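Local coordinates for minor capsid protein (Cafeteriavirus-dependent mavirus, PDB 6G42) that forms the penton of the marine virophage mavirus, five copies of a jelly-roll protein probably closing each fivefold vertex of the capsid, at residues I52-L63 / D247-V255. Residues are numbered along the deposited sequence; the frame is centred on the assembly and turned at random.
Sequences IVEEFHLHKIRL and DYNSILFRV
Phe-56 and Phe-253 lie directly across from each other where strands 49-62 and 248-264 pair antiparallel in a sheet of the single jelly-roll; within the chain, 248-264 is the outermost strand there. The bump is CB of Phe-253, which sits over one face of the Phe-56 ring, 3.8 Å from its centroid, a CH-pi contact; the two ring planes meet obliquely at 36°. With CG between its backbone N and carbonyl carbon (chi1 69°), Phe-56 brings its ring over this neighbour. Further along the same face, CD1 of Ile-251 abuts the notch where CD1 of Ile-61 (3.8 Å) and CD1 of Leu-63 (3.6 Å) come together. This apolar face turns inward onto strands 201-207 and 236-239 of the facing sheet, where Ile-204, Ile-206 and Tyr-238 meet it. The other face, with Glu-55, His-57 and His-59, packs against a second subunit: Glu-55 hydrogen-bonds to His-203 and His-57 to Tyr-282 of that subunit, and the Tyr-282 ring also stacks on His-59. Here CD1 of Leu-252 covers one face of the His-57 imidazole, and Ser-250 OG lies 2.8 Å from His-59 ND1 in a hydrogen bond at the ring edge. A G1 beta bulge at Lys-60 and Ile-61, both opposite Asn-249, turns the corner, and pairing resumes with Ile-61 N to Asn-249 O at 3.2 Å. Past it, the extended Arg-62 chain lies across Tyr-248, CG centred over the phenol ring, 3.9 Å from its centroid. The Arg-62 guanidinium then forms a salt bridge with Asp-247, side-on and in its own plane, NE and NH2 both closing on OD2, each at 3.1 Å.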
ATOM      1  N   ILE C  52       8.206   4.600 -25.750  1.00 51.11           N
ATOM      2  CA  ILE C  52       8.124   4.428 -24.294  1.00 51.28           C
ATOM      3  C   ILE C  52       8.549   3.013 -23.905  1.00 50.24           C
ATOM      4  O   ILE C  52       8.175   2.035 -24.566  1.00 50.41           O
ATOM      5  CB  ILE C  52       6.715   4.766 -23.741  1.00 52.76           C
ATOM      6  CG1 ILE C  52       6.677   4.637 -22.218  1.00 53.38           C
ATOM      7  CG2 ILE C  52       5.629   3.888 -24.353  1.00 54.29           C
ATOM      8  CD1 ILE C  52       5.536   5.414 -21.594  1.00 54.74           C
ATOM      9  N   VAL C  53       9.354   2.922 -22.845  1.00 48.90           N
ATOM     10  CA  VAL C  53       9.769   1.648 -22.273  1.00 47.27           C
ATOM     11  C   VAL C  53       8.638   1.186 -21.358  1.00 46.83           C
ATOM     12  O   VAL C  53       8.477   1.710 -20.256  1.00 46.11           O
ATOM     13  CB  VAL C  53      11.101   1.783 -21.497  1.00 47.75           C
ATOM     14  CG1 VAL C  53      11.521   0.455 -20.861  1.00 47.16           C
ATOM     15  CG2 VAL C  53      12.197   2.291 -22.428  1.00 47.99           C
ATOM     16  N   GLU C  54       7.854   0.220 -21.837  1.00 47.46           N
ATOM     17  CA  GLU C  54       6.725  -0.342 -21.083  1.00 49.47           C
ATOM     18  C   GLU C  54       7.189  -1.114 -19.832  1.00 48.75           C
ATOM     19  O   GLU C  54       6.664  -0.909 -18.737  1.00 45.66           O
ATOM     20  CB  GLU C  54       5.906  -1.263 -21.999  1.00 53.71           C
ATOM     21  CG  GLU C  54       4.688  -1.957 -21.374  1.00 58.98           C
ATOM     22  CD  GLU C  54       3.523  -1.025 -21.075  1.00 65.96           C
ATOM     23  OE1 GLU C  54       3.552   0.158 -21.505  1.00 69.03           O
ATOM     24  OE2 GLU C  54       2.562  -1.490 -20.408  1.00 70.88           O
ATOM     25  N   GLU C  55       8.173  -1.992 -20.003  1.00 49.26           N
ATOM     26  CA  GLU C  55       8.570  -2.916 -18.941  1.00 51.09           C
ATOM     27  C   GLU C  55       9.994  -3.432 -19.129  1.00 49.78           C
ATOM     28  O   GLU C  55      10.427  -3.691 -20.254  1.00 50.85           O
ATOM     29  CB  GLU C  55       7.553  -4.067 -18.902  1.00 54.72           C
ATOM     30  CG  GLU C  55       7.958  -5.366 -18.215  1.00 58.31           C
ATOM     31  CD  GLU C  55       6.823  -6.391 -18.186  1.00 62.41           C
ATOM     32  OE1 GLU C  55       5.991  -6.399 -19.127  1.00 66.30           O
ATOM     33  OE2 GLU C  55       6.764  -7.201 -17.233  1.00 61.23           O
ATOM     34  N   PHE C  56      10.724  -3.545 -18.022  1.00 47.12           N
ATOM     35  CA  PHE C  56      11.956  -4.333 -17.988  1.00 45.98           C
ATOM     36  C   PHE C  56      12.074  -5.155 -16.705  1.00 45.66           C
ATOM     37  O   PHE C  56      11.340  -4.929 -15.738  1.00 43.76           O
ATOM     38  CB  PHE C  56      13.215  -3.480 -18.260  1.00 44.40           C
ATOM     39  CG  PHE C  56      13.577  -2.502 -17.169  1.00 43.42           C
ATOM     40  CD1 PHE C  56      14.254  -2.922 -16.026  1.00 43.71           C
ATOM     41  CD2 PHE C  56      13.315  -1.146 -17.323  1.00 43.82           C
ATOM     42  CE1 PHE C  56      14.610  -2.017 -15.036  1.00 43.92           C
ATOM     43  CE2 PHE C  56      13.677  -0.235 -16.340  1.00 43.95           C
ATOM     44  CZ  PHE C  56      14.326  -0.669 -15.195  1.00 43.56           C
ATOM     45  N   HIS C  57      12.995  -6.116 -16.729  1.00 45.87           N
ATOM     46  CA  HIS C  57      13.282  -6.974 -15.578  1.00 46.22           C
ATOM     47  C   HIS C  57      14.773  -7.315 -15.528  1.00 46.54           C
ATOM     48  O   HIS C  57      15.296  -7.937 -16.441  1.00 50.04           O
ATOM     49  CB  HIS C  57      12.426  -8.242 -15.650  1.00 46.03           C
ATOM     50  CG  HIS C  57      12.378  -9.037 -14.378  1.00 45.14           C
ATOM     51  ND1 HIS C  57      12.676  -8.515 -13.138  1.00 45.96           N
ATOM     52  CD2 HIS C  57      12.024 -10.323 -14.160  1.00 45.10           C
ATOM     53  CE1 HIS C  57      12.523  -9.449 -12.218  1.00 44.17           C
ATOM     54  NE2 HIS C  57      12.127 -10.555 -12.812  1.00 43.86           N
ATOM     55  N   LEU C  58      15.450  -6.870 -14.475  1.00 45.82           N
ATOM     56  CA  LEU C  58      16.875  -7.132 -14.280  1.00 45.08           C
ATOM     57  C   LEU C  58      16.982  -8.269 -13.272  1.00 45.06           C
ATOM     58  O   LEU C  58      17.109  -8.050 -12.065  1.00 42.87           O
ATOM     59  CB  LEU C  58      17.606  -5.872 -13.789  1.00 44.91           C
ATOM     60  CG  LEU C  58      17.230  -4.552 -14.474  1.00 45.89           C
ATOM     61  CD1 LEU C  58      18.019  -3.405 -13.870  1.00 45.70           C
ATOM     62  CD2 LEU C  58      17.432  -4.598 -15.983  1.00 46.27           C
ATOM     63  N   HIS C  59      16.899  -9.493 -13.784  1.00 45.10           N
ATOM     64  CA  HIS C  59      16.766 -10.671 -12.933  1.00 46.49           C
ATOM     65  C   HIS C  59      18.089 -11.344 -12.609  1.00 45.67           C
ATOM     66  O   HIS C  59      18.746 -11.874 -13.490  1.00 45.07           O
ATOM     67  CB  HIS C  59      15.833 -11.668 -13.603  1.00 48.00           C
ATOM     68  CG  HIS C  59      15.362 -12.751 -12.698  1.00 48.47           C
ATOM     69  ND1 HIS C  59      14.908 -12.506 -11.421  1.00 49.00           N
ATOM     70  CD2 HIS C  59      15.260 -14.085 -12.889  1.00 48.72           C
ATOM     71  CE1 HIS C  59      14.552 -13.647 -10.861  1.00 50.24           C
ATOM     72  NE2 HIS C  59      14.750 -14.619 -11.733  1.00 50.47           N
ATOM     73  N   LYS C  60      18.422 -11.355 -11.316  1.00 46.55           N
ATOM     74  CA  LYS C  60      19.696 -11.852 -10.794  1.00 48.57           C
ATOM     75  C   LYS C  60      20.900 -11.038 -11.277  1.00 50.65           C
ATOM     76  O   LYS C  60      21.673 -11.454 -12.155  1.00 51.12           O
ATOM     77  CB  LYS C  60      19.874 -13.349 -11.037  1.00 49.89           C
ATOM     78  CG  LYS C  60      18.652 -14.131 -10.615  1.00 50.65           C
ATOM     79  CD  LYS C  60      18.881 -15.619 -10.683  1.00 50.40           C
ATOM     80  CE  LYS C  60      17.559 -16.345 -10.580  1.00 49.69           C
ATOM     81  NZ  LYS C  60      17.784 -17.805 -10.480  1.00 50.25           N
ATOM     82  N   ILE C  61      21.022  -9.865 -10.662  1.00 50.36           N
ATOM     83  CA  ILE C  61      22.159  -8.964 -10.831  1.00 50.80           C
ATOM     84  C   ILE C  61      22.733  -8.622  -9.465  1.00 51.86           C
ATOM     85  O   ILE C  61      22.127  -8.941  -8.438  1.00 50.26           O
ATOM     86  CB  ILE C  61      21.740  -7.654 -11.510  1.00 51.65           C
ATOM     87  CG1 ILE C  61      20.703  -6.915 -10.654  1.00 51.86           C
ATOM     88  CG2 ILE C  61      21.184  -7.942 -12.895  1.00 52.05           C
ATOM     89  CD1 ILE C  61      20.543  -5.475 -11.041  1.00 53.05           C
ATOM     90  N   ARG C  62      23.887  -7.955  -9.463  1.00 52.59           N
ATOM     91  CA  ARG C  62      24.528  -7.496  -8.225  1.00 51.77           C
ATOM     92  C   ARG C  62      24.694  -5.982  -8.247  1.00 51.23           C
ATOM     93  O   ARG C  62      25.031  -5.409  -9.280  1.00 51.96           O
ATOM     94  CB  ARG C  62      25.887  -8.163  -8.041  1.00 52.94           C
ATOM     95  CG  ARG C  62      26.300  -8.259  -6.586  1.00 55.11           C
ATOM     96  CD  ARG C  62      27.771  -8.572  -6.424  1.00 55.74           C
ATOM     97  NE  ARG C  62      28.105  -8.846  -5.026  1.00 58.53           N
ATOM     98  CZ  ARG C  62      29.344  -8.971  -4.545  1.00 62.11           C
ATOM     99  NH1 ARG C  62      30.409  -8.844  -5.342  1.00 64.05           N
ATOM    100  NH2 ARG C  62      29.525  -9.219  -3.248  1.00 62.17           N
ATOM    101  N   LEU C  63      24.454  -5.343  -7.105  1.00 49.98           N
ATOM    102  CA  LEU C  63      24.607  -3.897  -6.972  1.00 49.01           C
ATOM    103  C   LEU C  63      25.376  -3.549  -5.697  1.00 48.98           C
ATOM    104  O   LEU C  63      25.224  -4.226  -4.678  1.00 49.41           O
ATOM    105  CB  LEU C  63      23.240  -3.214  -6.958  1.00 48.78           C
ATOM    106  CG  LEU C  63      22.409  -3.250  -8.246  1.00 49.69           C
ATOM    107  CD1 LEU C  63      21.026  -2.669  -7.984  1.00 49.49           C
ATOM    108  CD2 LEU C  63      23.082  -2.505  -9.391  1.00 49.51           C
ATOM    109  N   ASP C 247      22.788  -7.197  -1.617  1.00 50.80           N
ATOM    110  CA  ASP C 247      23.561  -6.837  -2.814  1.00 51.88           C
ATOM    111  C   ASP C 247      23.006  -7.494  -4.082  1.00 52.69           C
ATOM    112  O   ASP C 247      23.034  -6.883  -5.156  1.00 54.44           O
ATOM    113  CB  ASP C 247      25.078  -7.082  -2.660  1.00 54.72           C
ATOM    114  CG  ASP C 247      25.433  -8.450  -2.067  1.00 58.51           C
ATOM    115  OD1 ASP C 247      24.655  -9.004  -1.256  1.00 62.67           O
ATOM    116  OD2 ASP C 247      26.531  -8.953  -2.387  1.00 59.33           O
ATOM    117  N   TYR C 248      22.496  -8.720  -3.963  1.00 51.90           N
ATOM    118  CA  TYR C 248      21.892  -9.418  -5.100  1.00 51.18           C
ATOM    119  C   TYR C 248      20.397  -9.109  -5.193  1.00 49.54           C
ATOM    120  O   TYR C 248      19.658  -9.309  -4.230  1.00 49.62           O
ATOM    121  CB  TYR C 248      22.117 -10.921  -4.998  1.00 52.15           C
ATOM    122  CG  TYR C 248      23.564 -11.321  -5.134  1.00 53.41           C
ATOM    123  CD1 TYR C 248      24.422 -11.253  -4.040  1.00 54.03           C
ATOM    124  CD2 TYR C 248      24.082 -11.775  -6.354  1.00 53.85           C
ATOM    125  CE1 TYR C 248      25.753 -11.620  -4.149  1.00 55.50           C
ATOM    126  CE2 TYR C 248      25.417 -12.144  -6.474  1.00 54.65           C
ATOM    127  CZ  TYR C 248      26.251 -12.065  -5.364  1.00 56.56           C
ATOM    128  OH  TYR C 248      27.582 -12.419  -5.441  1.00 58.37           O
ATOM    129  N   ASN C 249      19.970  -8.631  -6.361  1.00 47.18           N
ATOM    130  CA  ASN C 249      18.616  -8.124  -6.555  1.00 46.32           C
ATOM    131  C   ASN C 249      17.955  -8.647  -7.830  1.00 45.02           C
ATOM    132  O   ASN C 249      18.607  -9.152  -8.743  1.00 43.39           O
ATOM    133  CB  ASN C 249      18.616  -6.589  -6.579  1.00 46.83           C
ATOM    134  CG  ASN C 249      19.002  -5.983  -5.242  1.00 47.85           C
ATOM    135  OD1 ASN C 249      18.204  -5.948  -4.312  1.00 51.57           O
ATOM    136  ND2 ASN C 249      20.232  -5.501  -5.139  1.00 49.11           N
ATOM    137  N   SER C 250      16.633  -8.515  -7.844  1.00 44.64           N
ATOM    138  CA  SER C 250      15.792  -8.804  -8.989  1.00 44.91           C
ATOM    139  C   SER C 250      14.913  -7.567  -9.123  1.00 45.96           C
ATOM    140  O   SER C 250      14.047  -7.336  -8.291  1.00 47.09           O
ATOM    141  CB  SER C 250      14.958 -10.060  -8.726  1.00 44.77           C
ATOM    142  OG  SER C 250      14.124 -10.376  -9.824  1.00 42.94           O
ATOM    143  N   ILE C 251      15.174  -6.756 -10.143  1.00 47.58           N
ATOM    144  CA  ILE C 251      14.563  -5.431 -10.263  1.00 47.90           C
ATOM    145  C   ILE C 251      13.536  -5.394 -11.388  1.00 48.46           C
ATOM    146  O   ILE C 251      13.890  -5.433 -12.559  1.00 49.73           O
ATOM    147  CB  ILE C 251      15.632  -4.349 -10.470  1.00 47.87           C
ATOM    148  CG1 ILE C 251      16.549  -4.302  -9.237  1.00 49.68           C
ATOM    149  CG2 ILE C 251      14.977  -2.989 -10.697  1.00 48.27           C
ATOM    150  CD1 ILE C 251      17.760  -3.402  -9.375  1.00 50.98           C
ATOM    151  N   LEU C 252      12.266  -5.303 -11.006  1.00 49.03           N
ATOM    152  CA  LEU C 252      11.154  -5.229 -11.947  1.00 48.51           C
ATOM    153  C   LEU C 252      10.664  -3.782 -12.103  1.00 47.64           C
ATOM    154  O   LEU C 252      10.538  -3.047 -11.115  1.00 45.40           O
ATOM    155  CB  LEU C 252      10.010  -6.117 -11.449  1.00 49.58           C
ATOM    156  CG  LEU C 252       8.744  -6.223 -12.295  1.00 51.10           C
ATOM    157  CD1 LEU C 252       9.056  -6.851 -13.648  1.00 52.47           C
ATOM    158  CD2 LEU C 252       7.693  -7.032 -11.546  1.00 51.23           C
ATOM    159  N   PHE C 253      10.418  -3.386 -13.355  1.00 47.50           N
ATOM    160  CA  PHE C 253       9.766  -2.115 -13.679  1.00 47.51           C
ATOM    161  C   PHE C 253       8.596  -2.353 -14.645  1.00 47.87           C
ATOM    162  O   PHE C 253       8.723  -3.104 -15.613  1.00 46.13           O
ATOM    163  CB  PHE C 253      10.764  -1.123 -14.282  1.00 46.43           C
ATOM    164  CG  PHE C 253      10.111   0.095 -14.878  1.00 46.73           C
ATOM    165  CD1 PHE C 253       9.509   1.043 -14.061  1.00 46.87           C
ATOM    166  CD2 PHE C 253      10.063   0.277 -16.256  1.00 46.60           C
ATOM    167  CE1 PHE C 253       8.888   2.159 -14.604  1.00 45.83           C
ATOM    168  CE2 PHE C 253       9.446   1.394 -16.801  1.00 46.84           C
ATOM    169  CZ  PHE C 253       8.856   2.335 -15.975  1.00 45.31           C
ATOM    170  N   ARG C 254       7.462  -1.716 -14.350  1.00 49.42           N
ATOM    171  CA  ARG C 254       6.282  -1.689 -15.219  1.00 52.02           C
ATOM    172  C   ARG C 254       5.685  -0.276 -15.183  1.00 55.14           C
ATOM    173  O   ARG C 254       5.510   0.290 -14.107  1.00 55.24           O
ATOM    174  CB  ARG C 254       5.258  -2.716 -14.743  1.00 53.01           C
ATOM    175  CG  ARG C 254       5.690  -4.165 -14.937  1.00 55.78           C
ATOM    176  CD  ARG C 254       4.727  -5.142 -14.277  1.00 58.50           C
ATOM    177  NE  ARG C 254       4.888  -5.207 -12.819  1.00 60.28           N
ATOM    178  CZ  ARG C 254       4.158  -5.970 -12.001  1.00 60.98           C
ATOM    179  NH1 ARG C 254       3.193  -6.759 -12.476  1.00 62.21           N
ATOM    180  NH2 ARG C 254       4.396  -5.950 -10.692  1.00 61.08           N
ATOM    181  N   VAL C 255       5.364   0.290 -16.345  1.00 60.66           N
ATOM    182  CA  VAL C 255       5.005   1.721 -16.444  1.00 69.68           C
ATOM    183  C   VAL C 255       3.555   2.036 -15.995  1.00 79.22           C
ATOM    184  O   VAL C 255       2.722   2.521 -16.758  1.00 87.09           O
ATOM    185  CB  VAL C 255       5.363   2.305 -17.850  1.00 69.49           C
ATOM    186  CG1 VAL C 255       4.407   1.852 -18.956  1.00 69.28           C
ATOM    187  CG2 VAL C 255       5.469   3.826 -17.804  1.00 69.47           C
TER